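Local coordinates for protein 2-C-methyl-D-erythritol 4-phosphate cytidylyltransferase (Neisseria gonorrhoeae, PDB 1VGW) that probably catalyses the transfer of the cytidylyl group of CTP to 2-C-methyl-D-erythritol 4-phosphate, releasing diphosphate, in the DXP pathway of isoprenoid biosynthesis, at residues B[63-68]-B[76-81]. Sequence-based numbering, arbitrary orientation.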
loop_
_atom_site.group_PDB
_atom_site.type_symbol
_atom_site.label_atom_id
_atom_site.label_comp_id
_atom_site.label_asym_id
_atom_site.label_seq_id
_atom_site.Cartn_x
_atom_site.Cartn_y
_atom_site.Cartn_z
ATOM N N PHE B 63 3.305 -23.354 -20.839
ATOM C CA PHE B 63 2.447 -23.700 -19.708
ATOM C C PHE B 63 1.003 -23.247 -19.946
ATOM O O PHE B 63 0.086 -23.844 -19.373
ATOM C CB PHE B 63 2.944 -23.227 -18.359
ATOM C CG PHE B 63 2.169 -23.701 -17.155
ATOM C CD1 PHE B 63 2.145 -25.045 -16.805
ATOM C CD2 PHE B 63 1.477 -22.815 -16.347
ATOM C CE1 PHE B 63 1.431 -25.494 -15.703
ATOM C CE2 PHE B 63 0.761 -23.255 -15.251
ATOM C CZ PHE B 63 0.731 -24.596 -14.924
ATOM N N ALA B 64 0.834 -22.277 -20.829
ATOM C CA ALA B 64 -0.431 -21.744 -21.254
ATOM C C ALA B 64 -1.355 -22.825 -21.819
ATOM O O ALA B 64 -2.549 -22.788 -21.506
ATOM C CB ALA B 64 -0.224 -20.610 -22.247
ATOM N N ASP B 65 -0.829 -23.813 -22.528
ATOM C CA ASP B 65 -1.600 -24.936 -23.049
ATOM C C ASP B 65 -2.277 -25.687 -21.902
ATOM O O ASP B 65 -3.438 -26.077 -21.952
ATOM C CB ASP B 65 -0.713 -25.919 -23.808
ATOM C CG ASP B 65 -0.020 -25.346 -25.012
ATOM O OD1 ASP B 65 0.305 -24.138 -25.025
ATOM O OD2 ASP B 65 0.235 -26.099 -25.985
ATOM N N LYS B 66 -1.534 -25.865 -20.804
ATOM C CA LYS B 66 -2.111 -26.547 -19.647
ATOM C C LYS B 66 -3.265 -25.731 -19.073
ATOM O O LYS B 66 -4.285 -26.296 -18.668
ATOM C CB LYS B 66 -1.067 -26.865 -18.589
ATOM C CG LYS B 66 -0.034 -27.899 -19.033
ATOM C CD LYS B 66 0.927 -28.265 -17.899
ATOM C CE LYS B 66 2.023 -29.194 -18.419
ATOM N NZ LYS B 66 2.425 -30.215 -17.415
ATOM N N VAL B 67 -3.115 -24.405 -19.070
ATOM C CA VAL B 67 -4.159 -23.505 -18.559
ATOM C C VAL B 67 -5.442 -23.692 -19.362
ATOM O O VAL B 67 -6.533 -23.884 -18.848
ATOM C CB VAL B 67 -3.716 -22.037 -18.642
ATOM C CG1 VAL B 67 -4.759 -21.094 -18.057
ATOM C CG2 VAL B 67 -2.389 -21.829 -17.909
ATOM N N GLN B 68 -5.272 -23.828 -20.686
ATOM C CA GLN B 68 -6.400 -24.021 -21.558
ATOM C C GLN B 68 -7.247 -25.232 -21.218
ATOM O O GLN B 68 -8.480 -25.138 -21.306
ATOM C CB GLN B 68 -6.009 -24.017 -23.039
ATOM C CG GLN B 68 -7.249 -24.167 -23.941
ATOM C CD GLN B 68 -8.078 -22.905 -24.042
ATOM O OE1 GLN B 68 -7.885 -22.057 -24.912
ATOM N NE2 GLN B 68 -9.048 -22.747 -23.127
ATOM N N VAL B 76 -7.365 -18.676 -24.895
ATOM C CA VAL B 76 -5.943 -18.439 -24.718
ATOM C C VAL B 76 -5.352 -18.020 -26.044
ATOM O O VAL B 76 -5.120 -18.881 -26.896
ATOM C CB VAL B 76 -5.256 -19.696 -24.133
ATOM C CG1 VAL B 76 -3.740 -19.615 -24.259
ATOM C CG2 VAL B 76 -5.615 -19.883 -22.657
ATOM N N TRP B 77 -5.090 -16.727 -26.243
ATOM C CA TRP B 77 -4.530 -16.275 -27.527
ATOM C C TRP B 77 -3.021 -16.116 -27.465
ATOM O O TRP B 77 -2.463 -15.641 -26.462
ATOM C CB TRP B 77 -5.170 -14.930 -27.936
ATOM C CG TRP B 77 -6.623 -15.032 -28.312
ATOM C CD1 TRP B 77 -7.325 -16.182 -28.610
ATOM C CD2 TRP B 77 -7.528 -13.933 -28.484
ATOM N NE1 TRP B 77 -8.608 -15.851 -28.930
ATOM C CE2 TRP B 77 -8.771 -14.483 -28.872
ATOM C CE3 TRP B 77 -7.409 -12.549 -28.373
ATOM C CZ2 TRP B 77 -9.907 -13.702 -29.104
ATOM C CZ3 TRP B 77 -8.544 -11.770 -28.588
ATOM C CH2 TRP B 77 -9.773 -12.344 -28.959
ATOM N N LYS B 78 -2.328 -16.420 -28.557
ATOM C CA LYS B 78 -0.859 -16.335 -28.511
ATOM C C LYS B 78 -0.301 -15.222 -29.358
ATOM O O LYS B 78 0.542 -15.417 -30.232
ATOM C CB LYS B 78 -0.226 -17.692 -28.879
ATOM C CG LYS B 78 -0.657 -18.804 -27.918
ATOM C CD LYS B 78 0.010 -20.115 -28.258
ATOM C CE LYS B 78 -0.429 -21.218 -27.306
ATOM N NZ LYS B 78 0.046 -22.542 -27.783
ATOM N N ASN B 79 -0.756 -13.999 -29.093
ATOM C CA ASN B 79 -0.282 -12.853 -29.843
ATOM C C ASN B 79 0.141 -11.753 -28.870
ATOM O O ASN B 79 -0.187 -10.589 -29.050
ATOM C CB ASN B 79 -1.303 -12.330 -30.844
ATOM C CG ASN B 79 -2.621 -11.995 -30.155
ATOM O OD1 ASN B 79 -3.289 -12.911 -29.697
ATOM N ND2 ASN B 79 -2.960 -10.726 -30.056
ATOM N N GLY B 80 0.907 -12.192 -27.880
ATOM C CA GLY B 80 1.479 -11.288 -26.896
ATOM C C GLY B 80 2.456 -10.344 -27.626
ATOM O O GLY B 80 2.864 -10.641 -28.745
ATOM N N GLY B 81 2.748 -9.209 -27.000
ATOM C CA GLY B 81 3.650 -8.251 -27.635
ATOM C C GLY B 81 5.027 -8.334 -26.952
ATOM O O GLY B 81 5.301 -9.272 -26.207
#
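Val76 turns its two methyl groups toward one side of helix 63-70, where Ala64 and Gln68, one helical turn apart, receive them. CG1 stands 4.2 Å from Ala64 CB. CG2 packs over the face of the Gln68 amide, 4.1 Å from CD. A small alanine suits the buried position, letting the helix come close to the strand, and the branched valine spans both helical residues. The glutamine leaves the helix with CG anti to its backbone N (chi1 -178°), then bends at the next bond, which brings OE1 beside the valine's backbone N and CB. There OE1 accepts a weak hydrogen bond from Val76 N, 3.4 Å long and bent to 142° at the hydrogen.

These segments belong to a beta-alpha-beta unit in which helix 63-70 connects the parallel strands 52-56 and 75-77 of the central sheet; Val76 faces the helix, whereas Trp77 points away and forms a cation-pi contact with Lys94.

Just beyond the strand, at the solvent-exposed border, Lys78 reaches back to the helix. Asp65 starts out pointing away from it, but CG, set beside the backbone N, swings the carboxylate back. A long, flexible lysine suits so short a partner: stretched out, it meets the aspartate almost perpendicularly, in a salt bridge of 3.2 Å from NZ to Asp65 OD1. The ammonium approaches from the syn side but 33° out of the carboxylate plane.

Farther out, Val57 touches both Ala64 and Lys78. Glutamine suits its site because its amide, while accepting from Val76 N, also donates through NE2 to Val74 O, in the chain leading into the strand.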